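PDB 2CVH: DNA repair and recombination protein radB from Thermococcus kodakarensis, which probably takes part in DNA repair and homologous recombination, binding DNA and ATP with very weak ATPase activity and without promoting strand exchange. Local coordinates for residues A[24-29]-A[194-199]; A[48-51]-A[56-59]; A[93-98]-A[132-137]; A[136-141]-A[147-152]; A[163-168]-A[179-184]. All coordinates share one frame; numbering follows the deposited sequence.

Contact 1: residues A[24-29]-A[194-199]; sequences QVYGPY and VLERHR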
# COMPACT_ATOMS: atom_id res chain seq x y z
N GLN A 24 -2.69 5.12 -2.79
CA GLN A 24 -2.85 5.01 -1.35
C GLN A 24 -3.86 3.88 -1.13
O GLN A 24 -4.81 3.73 -1.91
CB GLN A 24 -3.40 6.30 -0.73
CG GLN A 24 -3.86 6.12 0.72
CD GLN A 24 -4.43 7.37 1.36
OE1 GLN A 24 -4.24 7.60 2.55
NE2 GLN A 24 -5.14 8.16 0.60
N VAL A 25 -3.60 3.03 -0.16
CA VAL A 25 -4.53 1.96 0.17
C VAL A 25 -4.66 2.16 1.65
O VAL A 25 -3.69 2.06 2.37
CB VAL A 25 -4.00 0.53 -0.12
CG1 VAL A 25 -5.05 -0.50 0.31
CG2 VAL A 25 -3.74 0.36 -1.60
N TYR A 26 -5.84 2.56 2.10
CA TYR A 26 -6.01 2.79 3.52
C TYR A 26 -7.25 2.08 4.11
O TYR A 26 -8.20 1.74 3.40
CB TYR A 26 -6.01 4.30 3.80
CG TYR A 26 -7.29 5.02 3.42
CD1 TYR A 26 -7.52 5.44 2.11
CD2 TYR A 26 -8.30 5.21 4.36
CE1 TYR A 26 -8.70 6.04 1.75
CE2 TYR A 26 -9.49 5.80 4.02
CZ TYR A 26 -9.69 6.21 2.72
OH TYR A 26 -10.89 6.76 2.39
N GLY A 27 -7.22 1.87 5.42
CA GLY A 27 -8.30 1.20 6.11
C GLY A 27 -7.80 0.77 7.48
O GLY A 27 -6.64 1.01 7.80
N PRO A 28 -8.65 0.16 8.31
CA PRO A 28 -8.29 -0.30 9.66
C PRO A 28 -7.43 -1.57 9.63
O PRO A 28 -7.18 -2.15 8.56
CB PRO A 28 -9.65 -0.56 10.30
CG PRO A 28 -10.45 -1.08 9.16
CD PRO A 28 -10.06 -0.17 8.00
N TYR A 29 -6.95 -2.01 10.79
CA TYR A 29 -6.14 -3.22 10.82
C TYR A 29 -7.00 -4.39 10.41
O TYR A 29 -8.21 -4.38 10.61
CB TYR A 29 -5.52 -3.42 12.20
CG TYR A 29 -4.53 -2.33 12.52
CD1 TYR A 29 -4.92 -1.21 13.25
CD2 TYR A 29 -3.22 -2.39 12.05
CE1 TYR A 29 -4.02 -0.18 13.52
CE2 TYR A 29 -2.32 -1.36 12.30
CZ TYR A 29 -2.73 -0.26 13.04
OH TYR A 29 -1.84 0.76 13.32
N VAL A 194 -13.15 0.37 -2.05
CA VAL A 194 -13.82 1.41 -2.79
C VAL A 194 -12.75 2.27 -3.44
O VAL A 194 -11.81 2.72 -2.78
CB VAL A 194 -14.71 2.28 -1.88
CG1 VAL A 194 -15.42 3.36 -2.70
CG2 VAL A 194 -15.74 1.42 -1.16
N LEU A 195 -12.86 2.41 -4.76
CA LEU A 195 -11.95 3.23 -5.56
C LEU A 195 -12.41 4.68 -5.44
O LEU A 195 -13.27 5.14 -6.19
CB LEU A 195 -12.01 2.81 -7.03
CG LEU A 195 -10.93 3.39 -7.93
CD1 LEU A 195 -9.54 3.09 -7.37
CD2 LEU A 195 -11.09 2.83 -9.29
N GLU A 196 -11.86 5.38 -4.46
CA GLU A 196 -12.23 6.76 -4.20
C GLU A 196 -11.61 7.74 -5.15
O GLU A 196 -12.12 8.85 -5.35
CB GLU A 196 -11.84 7.13 -2.79
CG GLU A 196 -12.38 6.18 -1.81
CD GLU A 196 -12.36 6.75 -0.45
OE1 GLU A 196 -11.29 7.25 -0.06
OE2 GLU A 196 -13.43 6.72 0.19
N ARG A 197 -10.49 7.36 -5.73
CA ARG A 197 -9.82 8.25 -6.63
C ARG A 197 -8.98 7.44 -7.57
O ARG A 197 -8.30 6.48 -7.18
CB ARG A 197 -8.96 9.22 -5.83
CG ARG A 197 -8.26 10.25 -6.69
CD ARG A 197 -8.26 11.59 -6.01
NE ARG A 197 -7.12 11.79 -5.12
CZ ARG A 197 -7.14 12.58 -4.05
NH1 ARG A 197 -8.23 13.25 -3.71
NH2 ARG A 197 -6.04 12.74 -3.35
N HIS A 198 -9.10 7.78 -8.84
CA HIS A 198 -8.32 7.10 -9.84
C HIS A 198 -8.23 8.01 -11.02
O HIS A 198 -9.06 8.89 -11.21
CB HIS A 198 -8.95 5.78 -10.25
CG HIS A 198 -7.98 4.83 -10.88
ND1 HIS A 198 -7.79 4.75 -12.24
CD2 HIS A 198 -7.16 3.92 -10.33
CE1 HIS A 198 -6.89 3.83 -12.51
NE2 HIS A 198 -6.49 3.30 -11.36
N ARG A 199 -7.23 7.74 -11.84
CA ARG A 199 -6.97 8.56 -12.99
C ARG A 199 -7.88 8.34 -14.18
O ARG A 199 -8.14 9.28 -14.93
CB ARG A 199 -5.50 8.40 -13.39
CG ARG A 199 -4.55 8.92 -12.31
CD ARG A 199 -3.61 7.83 -11.82
NE ARG A 199 -2.93 7.18 -12.92
CZ ARG A 199 -3.10 5.91 -13.26
NH1 ARG A 199 -3.95 5.15 -12.57
NH2 ARG A 199 -2.44 5.41 -14.30

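Contact 2: residues A[48-51]-A[56-59]; sequences VAYV and GFSP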
# COMPACT_ATOMS: atom_id res chain seq x y z
N VAL A 48 10.71 -6.41 -4.12
CA VAL A 48 9.75 -5.50 -3.56
C VAL A 48 10.47 -4.80 -2.44
O VAL A 48 10.98 -5.47 -1.54
CB VAL A 48 8.57 -6.25 -2.92
CG1 VAL A 48 7.63 -5.29 -2.21
CG2 VAL A 48 7.84 -7.04 -3.95
N ALA A 49 10.53 -3.46 -2.51
CA ALA A 49 11.16 -2.68 -1.45
C ALA A 49 10.00 -2.47 -0.49
O ALA A 49 8.98 -1.90 -0.88
CB ALA A 49 11.66 -1.33 -1.98
N TYR A 50 10.14 -2.91 0.74
CA TYR A 50 9.06 -2.80 1.69
C TYR A 50 9.52 -2.04 2.92
O TYR A 50 10.33 -2.52 3.70
CB TYR A 50 8.56 -4.22 2.02
CG TYR A 50 7.16 -4.29 2.59
CD1 TYR A 50 6.86 -3.72 3.85
CD2 TYR A 50 6.13 -4.94 1.90
CE1 TYR A 50 5.57 -3.78 4.40
CE2 TYR A 50 4.83 -5.02 2.44
CZ TYR A 50 4.56 -4.44 3.69
OH TYR A 50 3.28 -4.46 4.21
N VAL A 51 9.06 -0.80 3.04
CA VAL A 51 9.41 0.04 4.18
C VAL A 51 8.34 -0.21 5.22
O VAL A 51 7.21 0.27 5.09
CB VAL A 51 9.47 1.53 3.78
CG1 VAL A 51 9.85 2.38 4.97
CG2 VAL A 51 10.47 1.72 2.63
N GLY A 56 3.84 -4.29 10.15
CA GLY A 56 2.69 -4.98 9.58
C GLY A 56 3.08 -6.13 8.66
O GLY A 56 2.23 -6.89 8.23
N PHE A 57 4.37 -6.26 8.37
CA PHE A 57 4.86 -7.32 7.48
C PHE A 57 5.12 -8.63 8.22
O PHE A 57 5.83 -8.65 9.23
CB PHE A 57 6.13 -6.89 6.75
CG PHE A 57 6.69 -7.96 5.87
CD1 PHE A 57 7.61 -8.87 6.36
CD2 PHE A 57 6.27 -8.07 4.55
CE1 PHE A 57 8.10 -9.90 5.54
CE2 PHE A 57 6.75 -9.10 3.73
CZ PHE A 57 7.67 -10.01 4.22
N SER A 58 4.59 -9.72 7.70
CA SER A 58 4.77 -11.02 8.35
C SER A 58 5.33 -12.04 7.39
O SER A 58 4.66 -12.40 6.42
CB SER A 58 3.44 -11.56 8.90
OG SER A 58 3.63 -12.85 9.42
N PRO A 59 6.57 -12.52 7.65
CA PRO A 59 7.29 -13.51 6.85
C PRO A 59 6.48 -14.78 6.73
O PRO A 59 6.31 -15.31 5.63
CB PRO A 59 8.56 -13.74 7.67
CG PRO A 59 8.83 -12.39 8.25
CD PRO A 59 7.45 -11.97 8.71

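Contact 3: residues A[93-98]-A[132-137]; sequences RVIGSL and SRQLQV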
# COMPACT_ATOMS: atom_id res chain seq x y z
N ARG A 93 14.91 8.94 5.86
CA ARG A 93 16.27 8.52 5.48
C ARG A 93 16.21 7.25 4.62
O ARG A 93 16.96 7.11 3.65
CB ARG A 93 17.11 8.25 6.73
CG ARG A 93 16.93 9.30 7.80
CD ARG A 93 17.73 8.98 9.05
NE ARG A 93 17.29 9.78 10.19
CZ ARG A 93 17.25 9.35 11.45
NH1 ARG A 93 17.62 8.11 11.75
NH2 ARG A 93 16.85 10.17 12.40
N VAL A 94 15.29 6.37 5.00
CA VAL A 94 15.07 5.09 4.32
C VAL A 94 14.49 5.38 2.94
O VAL A 94 14.92 4.81 1.94
CB VAL A 94 14.08 4.21 5.13
CG1 VAL A 94 13.51 3.09 4.25
CG2 VAL A 94 14.77 3.64 6.36
N ILE A 95 13.50 6.28 2.90
CA ILE A 95 12.87 6.64 1.64
C ILE A 95 13.92 7.30 0.76
O ILE A 95 14.02 7.01 -0.43
CB ILE A 95 11.64 7.52 1.87
CG1 ILE A 95 10.55 6.67 2.53
CG2 ILE A 95 11.14 8.06 0.55
CD1 ILE A 95 9.30 7.41 2.85
N GLY A 96 14.76 8.12 1.38
CA GLY A 96 15.83 8.76 0.65
C GLY A 96 16.77 7.70 0.11
O GLY A 96 17.11 7.71 -1.08
N SER A 97 17.12 6.73 0.95
CA SER A 97 18.03 5.66 0.54
C SER A 97 17.45 4.89 -0.66
O SER A 97 18.17 4.53 -1.60
CB SER A 97 18.30 4.69 1.71
OG SER A 97 17.22 3.78 1.95
N LEU A 98 16.13 4.69 -0.61
CA LEU A 98 15.41 3.97 -1.66
C LEU A 98 15.71 4.47 -3.05
O LEU A 98 15.60 3.72 -4.03
CB LEU A 98 13.91 4.03 -1.40
CG LEU A 98 13.36 3.12 -0.30
CD1 LEU A 98 11.85 3.15 -0.35
CD2 LEU A 98 13.88 1.70 -0.49
N SER A 132 5.50 15.62 2.55
CA SER A 132 5.56 15.99 1.14
C SER A 132 6.94 15.66 0.55
O SER A 132 7.05 15.35 -0.64
CB SER A 132 5.26 17.48 0.98
OG SER A 132 3.97 17.79 1.50
N ARG A 133 7.97 15.74 1.38
CA ARG A 133 9.34 15.41 0.99
C ARG A 133 9.34 13.94 0.55
O ARG A 133 9.75 13.60 -0.56
CB ARG A 133 10.27 15.54 2.20
CG ARG A 133 11.60 16.25 1.94
CD ARG A 133 11.42 17.77 1.99
NE ARG A 133 11.14 18.25 3.35
CZ ARG A 133 10.82 19.51 3.64
NH1 ARG A 133 10.73 20.42 2.68
NH2 ARG A 133 10.64 19.86 4.91
N GLN A 134 8.86 13.10 1.46
CA GLN A 134 8.78 11.66 1.25
C GLN A 134 7.91 11.27 0.06
O GLN A 134 8.34 10.51 -0.80
CB GLN A 134 8.25 11.00 2.53
CG GLN A 134 9.21 11.17 3.69
CD GLN A 134 8.65 10.73 5.03
OE1 GLN A 134 8.35 9.56 5.24
NE2 GLN A 134 8.52 11.69 5.95
N LEU A 135 6.70 11.80 0.01
CA LEU A 135 5.80 11.50 -1.08
C LEU A 135 6.44 11.86 -2.41
O LEU A 135 6.42 11.07 -3.35
CB LEU A 135 4.45 12.20 -0.88
CG LEU A 135 3.59 11.64 0.27
CD1 LEU A 135 2.32 12.45 0.43
CD2 LEU A 135 3.24 10.16 0.04
N GLN A 136 7.08 13.02 -2.46
CA GLN A 136 7.75 13.45 -3.68
C GLN A 136 8.88 12.50 -4.05
O GLN A 136 9.04 12.17 -5.23
CB GLN A 136 8.25 14.89 -3.58
CG GLN A 136 7.21 15.91 -4.01
CD GLN A 136 6.50 15.51 -5.30
OE1 GLN A 136 5.28 15.30 -5.32
NE2 GLN A 136 7.27 15.38 -6.39
N VAL A 137 9.66 12.06 -3.06
CA VAL A 137 10.74 11.12 -3.34
C VAL A 137 10.13 9.82 -3.88
O VAL A 137 10.60 9.27 -4.88
CB VAL A 137 11.62 10.86 -2.09
CG1 VAL A 137 12.71 9.81 -2.40
CG2 VAL A 137 12.27 12.15 -1.66

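Contact 4: residues A[136-141]-A[147-152]; sequences QVLLWI and IPVIVI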
# COMPACT_ATOMS: atom_id res chain seq x y z
N GLN A 136 7.08 13.02 -2.46
CA GLN A 136 7.75 13.45 -3.68
C GLN A 136 8.88 12.50 -4.05
O GLN A 136 9.04 12.17 -5.23
CB GLN A 136 8.25 14.89 -3.58
CG GLN A 136 7.21 15.91 -4.01
CD GLN A 136 6.50 15.51 -5.30
OE1 GLN A 136 5.28 15.30 -5.32
NE2 GLN A 136 7.27 15.38 -6.39
N VAL A 137 9.66 12.06 -3.06
CA VAL A 137 10.74 11.12 -3.34
C VAL A 137 10.13 9.82 -3.88
O VAL A 137 10.60 9.27 -4.88
CB VAL A 137 11.62 10.86 -2.09
CG1 VAL A 137 12.71 9.81 -2.40
CG2 VAL A 137 12.27 12.15 -1.66
N LEU A 138 9.03 9.38 -3.28
CA LEU A 138 8.37 8.15 -3.74
C LEU A 138 7.84 8.30 -5.16
O LEU A 138 7.96 7.37 -5.97
CB LEU A 138 7.25 7.74 -2.76
CG LEU A 138 7.78 7.27 -1.40
CD1 LEU A 138 6.66 7.14 -0.37
CD2 LEU A 138 8.55 5.94 -1.57
N LEU A 139 7.24 9.45 -5.49
CA LEU A 139 6.73 9.67 -6.85
C LEU A 139 7.91 9.66 -7.83
O LEU A 139 7.84 9.08 -8.91
CB LEU A 139 5.94 10.99 -6.96
CG LEU A 139 5.32 11.29 -8.34
CD1 LEU A 139 4.33 10.22 -8.78
CD2 LEU A 139 4.64 12.62 -8.28
N TRP A 140 9.02 10.27 -7.41
CA TRP A 140 10.26 10.32 -8.19
C TRP A 140 10.72 8.87 -8.45
O TRP A 140 11.01 8.49 -9.59
CB TRP A 140 11.31 11.05 -7.35
CG TRP A 140 12.47 11.67 -8.07
CD1 TRP A 140 12.69 11.71 -9.42
CD2 TRP A 140 13.57 12.35 -7.45
NE1 TRP A 140 13.86 12.38 -9.68
CE2 TRP A 140 14.42 12.79 -8.50
CE3 TRP A 140 13.92 12.64 -6.12
CZ2 TRP A 140 15.61 13.50 -8.25
CZ3 TRP A 140 15.10 13.34 -5.88
CH2 TRP A 140 15.93 13.76 -6.94
N ILE A 141 10.78 8.07 -7.39
CA ILE A 141 11.19 6.67 -7.53
C ILE A 141 10.24 5.94 -8.49
O ILE A 141 10.70 5.24 -9.41
CB ILE A 141 11.24 5.90 -6.15
CG1 ILE A 141 12.38 6.44 -5.28
CG2 ILE A 141 11.41 4.39 -6.36
CD1 ILE A 141 12.29 6.01 -3.82
N ILE A 147 7.22 1.92 -11.86
CA ILE A 147 6.67 0.83 -11.08
C ILE A 147 5.72 1.49 -10.08
O ILE A 147 5.79 2.71 -9.89
CB ILE A 147 7.73 0.01 -10.31
CG1 ILE A 147 8.59 0.93 -9.45
CG2 ILE A 147 8.54 -0.87 -11.27
CD1 ILE A 147 9.52 0.16 -8.50
N PRO A 148 4.81 0.70 -9.49
CA PRO A 148 3.88 1.26 -8.52
C PRO A 148 4.51 1.45 -7.16
O PRO A 148 5.47 0.77 -6.80
CB PRO A 148 2.78 0.20 -8.44
CG PRO A 148 2.92 -0.58 -9.74
CD PRO A 148 4.42 -0.67 -9.86
N VAL A 149 4.00 2.45 -6.44
CA VAL A 149 4.39 2.71 -5.08
C VAL A 149 3.07 2.69 -4.29
O VAL A 149 2.21 3.54 -4.51
CB VAL A 149 5.08 4.06 -4.88
CG1 VAL A 149 5.38 4.26 -3.40
CG2 VAL A 149 6.39 4.11 -5.64
N ILE A 150 2.89 1.67 -3.46
CA ILE A 150 1.71 1.55 -2.62
C ILE A 150 2.02 2.21 -1.30
O ILE A 150 3.05 1.94 -0.67
CB ILE A 150 1.33 0.07 -2.37
CG1 ILE A 150 0.88 -0.59 -3.67
CG2 ILE A 150 0.22 -0.01 -1.29
CD1 ILE A 150 0.85 -2.13 -3.63
N VAL A 151 1.15 3.11 -0.90
CA VAL A 151 1.29 3.83 0.35
C VAL A 151 0.13 3.37 1.25
O VAL A 151 -1.04 3.63 0.97
CB VAL A 151 1.22 5.37 0.10
CG1 VAL A 151 1.18 6.08 1.40
CG2 VAL A 151 2.43 5.83 -0.70
N ILE A 152 0.46 2.63 2.28
CA ILE A 152 -0.53 2.11 3.19
C ILE A 152 -0.69 3.04 4.38
O ILE A 152 0.29 3.56 4.89
CB ILE A 152 -0.15 0.67 3.62
CG1 ILE A 152 -0.42 -0.28 2.46
CG2 ILE A 152 -0.88 0.25 4.89
CD1 ILE A 152 0.19 -1.67 2.66

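Contact 5: residues A[163-168]-A[179-184]; sequences MTKPVA and ILRLDK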
# COMPACT_ATOMS: atom_id res chain seq x y z
N MET A 163 -16.62 16.77 7.01
CA MET A 163 -16.97 15.36 6.88
C MET A 163 -15.66 14.73 6.44
O MET A 163 -15.32 14.78 5.26
CB MET A 163 -18.02 15.11 5.80
CG MET A 163 -18.28 13.60 5.58
SD MET A 163 -18.99 13.11 3.99
CE MET A 163 -20.60 12.48 4.50
N THR A 164 -14.88 14.26 7.40
CA THR A 164 -13.62 13.61 7.10
C THR A 164 -14.02 12.35 6.34
O THR A 164 -14.16 11.27 6.92
CB THR A 164 -12.85 13.28 8.40
OG1 THR A 164 -12.66 14.49 9.16
CG2 THR A 164 -11.49 12.68 8.08
N LYS A 165 -14.27 12.53 5.04
CA LYS A 165 -14.71 11.45 4.18
C LYS A 165 -13.73 11.05 3.08
O LYS A 165 -13.79 11.56 1.95
CB LYS A 165 -16.07 11.81 3.56
CG LYS A 165 -16.65 10.76 2.61
CD LYS A 165 -17.05 9.48 3.33
CE LYS A 165 -17.46 8.38 2.35
NZ LYS A 165 -16.31 7.96 1.50
N PRO A 166 -12.76 10.19 3.40
CA PRO A 166 -12.47 9.57 4.71
C PRO A 166 -11.01 9.85 5.07
O PRO A 166 -10.66 9.98 6.26
CB PRO A 166 -12.70 8.08 4.44
CG PRO A 166 -13.37 8.03 3.08
CD PRO A 166 -12.67 9.15 2.38
N VAL A 167 -10.16 9.91 4.04
CA VAL A 167 -8.73 10.19 4.16
C VAL A 167 -8.23 10.65 2.78
O VAL A 167 -8.26 9.89 1.81
CB VAL A 167 -7.90 8.95 4.64
CG1 VAL A 167 -6.42 9.16 4.35
CG2 VAL A 167 -8.07 8.73 6.14
N ALA A 168 -7.86 11.93 2.71
CA ALA A 168 -7.34 12.57 1.50
C ALA A 168 -6.89 13.99 1.89
O ALA A 168 -7.62 14.96 1.68
CB ALA A 168 -8.43 12.63 0.42
N ILE A 179 -6.54 6.05 -5.12
CA ILE A 179 -6.83 5.86 -3.71
C ILE A 179 -7.89 4.78 -3.56
O ILE A 179 -8.96 4.84 -4.18
CB ILE A 179 -7.34 7.17 -3.04
CG1 ILE A 179 -6.32 8.30 -3.23
CG2 ILE A 179 -7.59 6.94 -1.55
CD1 ILE A 179 -6.55 9.52 -2.34
N LEU A 180 -7.56 3.77 -2.75
CA LEU A 180 -8.46 2.67 -2.47
C LEU A 180 -8.74 2.63 -0.97
O LEU A 180 -7.81 2.66 -0.14
CB LEU A 180 -7.82 1.35 -2.87
CG LEU A 180 -8.06 0.67 -4.21
CD1 LEU A 180 -7.23 -0.61 -4.23
CD2 LEU A 180 -9.52 0.35 -4.38
N ARG A 181 -10.02 2.56 -0.61
CA ARG A 181 -10.41 2.48 0.80
C ARG A 181 -10.85 1.03 1.01
O ARG A 181 -11.57 0.47 0.16
CB ARG A 181 -11.57 3.42 1.11
CG ARG A 181 -11.90 3.50 2.60
CD ARG A 181 -13.17 4.31 2.89
NE ARG A 181 -14.40 3.56 2.61
CZ ARG A 181 -15.42 4.01 1.89
NH1 ARG A 181 -15.38 5.23 1.35
NH2 ARG A 181 -16.50 3.25 1.71
N LEU A 182 -10.38 0.39 2.07
CA LEU A 182 -10.79 -0.98 2.31
C LEU A 182 -11.66 -0.99 3.56
O LEU A 182 -11.29 -0.42 4.58
CB LEU A 182 -9.58 -1.89 2.49
CG LEU A 182 -8.44 -1.89 1.47
CD1 LEU A 182 -7.53 -3.03 1.83
CD2 LEU A 182 -8.93 -2.05 0.05
N ASP A 183 -12.84 -1.58 3.45
CA ASP A 183 -13.72 -1.65 4.60
C ASP A 183 -14.03 -3.10 4.92
O ASP A 183 -14.04 -3.95 4.02
CB ASP A 183 -15.05 -0.95 4.32
CG ASP A 183 -14.89 0.53 4.06
OD1 ASP A 183 -14.16 1.21 4.82
OD2 ASP A 183 -15.49 0.99 3.08
N LYS A 184 -14.37 -3.34 6.19
CA LYS A 184 -14.73 -4.69 6.65
C LYS A 184 -16.22 -4.95 6.59
O LYS A 184 -17.00 -4.11 7.04
CB LYS A 184 -14.33 -4.87 8.10
CG LYS A 184 -12.89 -4.73 8.39
CD LYS A 184 -12.65 -4.90 9.86
CE LYS A 184 -11.18 -4.88 10.16
NZ LYS A 184 -10.90 -4.87 11.62

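Contact 1: residues A[24-29]-A[194-199]
Tyr26 carries its ring between the backbone N and the carbonyl carbon (chi1 75°), and Glu196 sets CG anti to its own carbonyl carbon (chi1 -53°) with an extended chain beyond. These torsions bring the phenol and the carboxylate together. The two side chains cross at about a right angle. Tyr26 OH donates a hydrogen bond to Glu196 OE1 at 2.5 Å. That length is uncertain, because the same hydroxyl sits too close to Pro166. The acceptor lies at the ring edge and in the ring plane, with OE1 at 3.4 Å from Tyr26 CZ. The carboxylate is turned 52° out of that plane. The second oxygen, OE2, stands 3.4 Å from Tyr26 OH at a poor angle and is not bonded to it; it pairs with Arg181 in a salt bridge. The carboxylate thus has a different partner for each oxygen. With a phenylalanine in place of Tyr26 the hydroxyl is gone, and Glu196 OE1 would probably be left without this donor and the carboxylate freer to turn. The two strands are not neighbours. Strand 178-184 runs between them, and the phenol spans it. Glu196 and Arg197 both face Ile179 on that strand, as a classic beta bulge. Strand 22-26 leads into Gly27, the start of the predicted ATP-binding P-loop (Walker A), in the strand-loop-helix order of RecA-like ATPases.

Contact 2: residues A[48-51]-A[56-59]
Strand 47-52 belongs to the parallel part of the RecA-like sheet, and Tyr50 on it meets Phe57 in the loop that leads to helix 59-67. Both rings stand anti to their backbone N atoms, with chi1 -159° in Tyr50 and 178° in Phe57. Their CA atoms are 8.5 Å apart, and both side chains point into the gap. The rings form a T-shaped (edge-to-face) pair. Their centroids are 5.2 Å apart and their planes meet at 62°. Phe57 supplies the edge and Tyr50 the face. Phe57 CD2 sits 3.9 Å above the Tyr50 ring plane, over its centre, and lies 4.0 Å from Tyr50 CE2. Phe57 CB adds an apolar touch, 3.9 Å from Tyr50 CE1. The loop is tied back to the strand by Asp52, whose carboxylate takes hydrogen bonds from the backbone N atoms of Gly56 and Phe57. Ser58 is the N-cap of the next helix, its OG bonded to the backbone N of Arg61. Tyr50 also touches Thr34 of the predicted ATP site, on helix 33-44, and its OH makes a weak hydrogen bond with Asp112 of strand 106-112. No hydrogen bond joins the two segments. The contact rests on dispersion and on the slightly positive C-H edge of Phe57 over the electron-rich face of Tyr50, while the phenol oxygen is engaged elsewhere.

Contact 3: residues A[93-98]-A[132-137]
Helices 93-98 and 132-137 carry Ile95 and Val137 toward each other and run nearly parallel, with axes 9.6 Å apart at closest approach and a signed crossing angle of 21°. The CA atoms of Ile95 and Gln134 come within 6.5 Å. Ile95 does most of the touching and uses two branches. Its CD1 methyl lies against the flank of Gln134, whose chain it meets at about a right angle. There it is 3.8 Å from Gln134 CB and 3.4 Å from Gln134 OE1. The methyl has no polar hydrogen to donate, so this is van der Waals contact with the amide oxygen. The other end of that amide, NE2, is hydrogen-bonded to Glu130 O in its own helix. These helices, 90-101 and 128-145, are neighbours that flank the central sheet of the RecA-like fold. Val94 and Leu98 turn to strand 47-52. The second branch, Ile95 CG2, meets Val137 CG1 at 3.8 Å. Val137 holds CG1 anti to its backbone N (chi1 177°), and that places the methyl near the Ile95 backbone as well: CG1 is 3.7 Å from Ile95 O. Gly96 has no side chain, and its CA lies 4.5 Å from the same CG1. Val137 also touches Arg92, one turn before Gly96. No hydrogen bond crosses between the segments. Within helix 93-98, Val94 O accepts from both Leu98 N and Ser97 OG.

Contact 4: residues A[136-141]-A[147-152]
Leu138 of helix 128-145 packs on Val149 and Val151 of strand 149-153. The helix and strand are two elements of a beta-alpha-beta unit in the RecA-like core, whose first strand is 106-112. The tight part is the meeting of Leu138 with Val149. Their CA atoms are 6.9 Å apart, and the side chains cross at about a right angle. Val149 points toward the helix. Its CG1, anti to the backbone N (chi1 177°), sits in the angle between two leucine carbons, 4.0 Å from Leu138 CB and 4.0 Å from Leu138 CD2. The other methyl, CG2, rests on the backbone of the same leucine. Leu22 of strand 22-26 touches Leu138, Val149 and Val151, and Val111 touches Leu138 from strand 106-112. The leucine thus sits over three neighbouring strands. No hydrogen bond crosses the contact, and the touching residues are buried. Packing is looser toward both ends. At one end Ile141 and Ile147 come near without touching, Ile141 CG2 lying 5.1 Å from Ile147 CD1. Ile141 turns instead to Leu98 of the neighbouring helix. At the other end Leu138 CD1 only grazes Val151 CG2, at 4.4 Å. The side of the helix turned from the strand is the solvent side. Gln136 and Trp140 stand exposed there, and Leu139 points away from the strand. The closest approach joins backbone to side chain: Leu138 O lies 3.6 Å from Val149 CG2.

Contact 5: residues A[163-168]-A[179-184]
Arg181 reaches from strand 178-184 of the RecA-like sheet to Lys165 and Pro166, in the loop before helix 170-174. From CB the chain runs out extended, with CG anti to the backbone N (chi1 -173°), then bends at chi3 (78°). CD is the first atom to touch the loop. It packs against the proline ring, 3.7 Å from Pro166 CG, and the two side chains cross at about a right angle. Pro166 follows a cis peptide bond. NE turns back to its own strand and donates to Asp183 OD2 at 2.8 Å. NH2 donates to the same oxygen, also at 2.8 Å. This side-on grip uses the syn lone pair of OD2, and the oxygen lies only 3° out of the guanidinium plane. The salt bridge fixes how the guanidinium is turned. CZ itself has Lys165 NZ 4.1 Å away. NH1 makes a salt bridge with Glu196 OE2 on strand 190-197, the oxygen with which Lys165 NZ forms a long, weak ion pair. Both cations thus gather at one carboxylate. A leucine in place of Arg181 would probably leave Asp183 and Glu196 without their shared cationic mate and the Pro166 ring with a shorter neighbour. The loop, Pro166 and Lys165 included, is poorly ordered, so both approaches to it are less certain. Lys165 NZ and Arg181 NH1, two donors, lie 2.9 Å apart without a bond.

Contact 1 spans almost the whole chain, and the other four are nested within it in the order 2, 3, 4 and 5. Contacts 1, 2, 4 and 5 all reach the same mixed sheet, while contact 3 joins two helices beside it. Contacts 1 and 5 have centres about 6 Å apart; together they occupy three adjacent strands, 22-26, 178-184 and 190-197, with that of contact 5 in the middle. Contacts 3 and 4 are about 9 Å apart, and both use helix 128-145. Contact 2 lies across the chain's centre from contact 1, about 19 Å away. Strand 22-26, entering the predicted ATP site, pairs with strands 149-153 and 178-184, and so ties contacts 1 and 5 to contact 4.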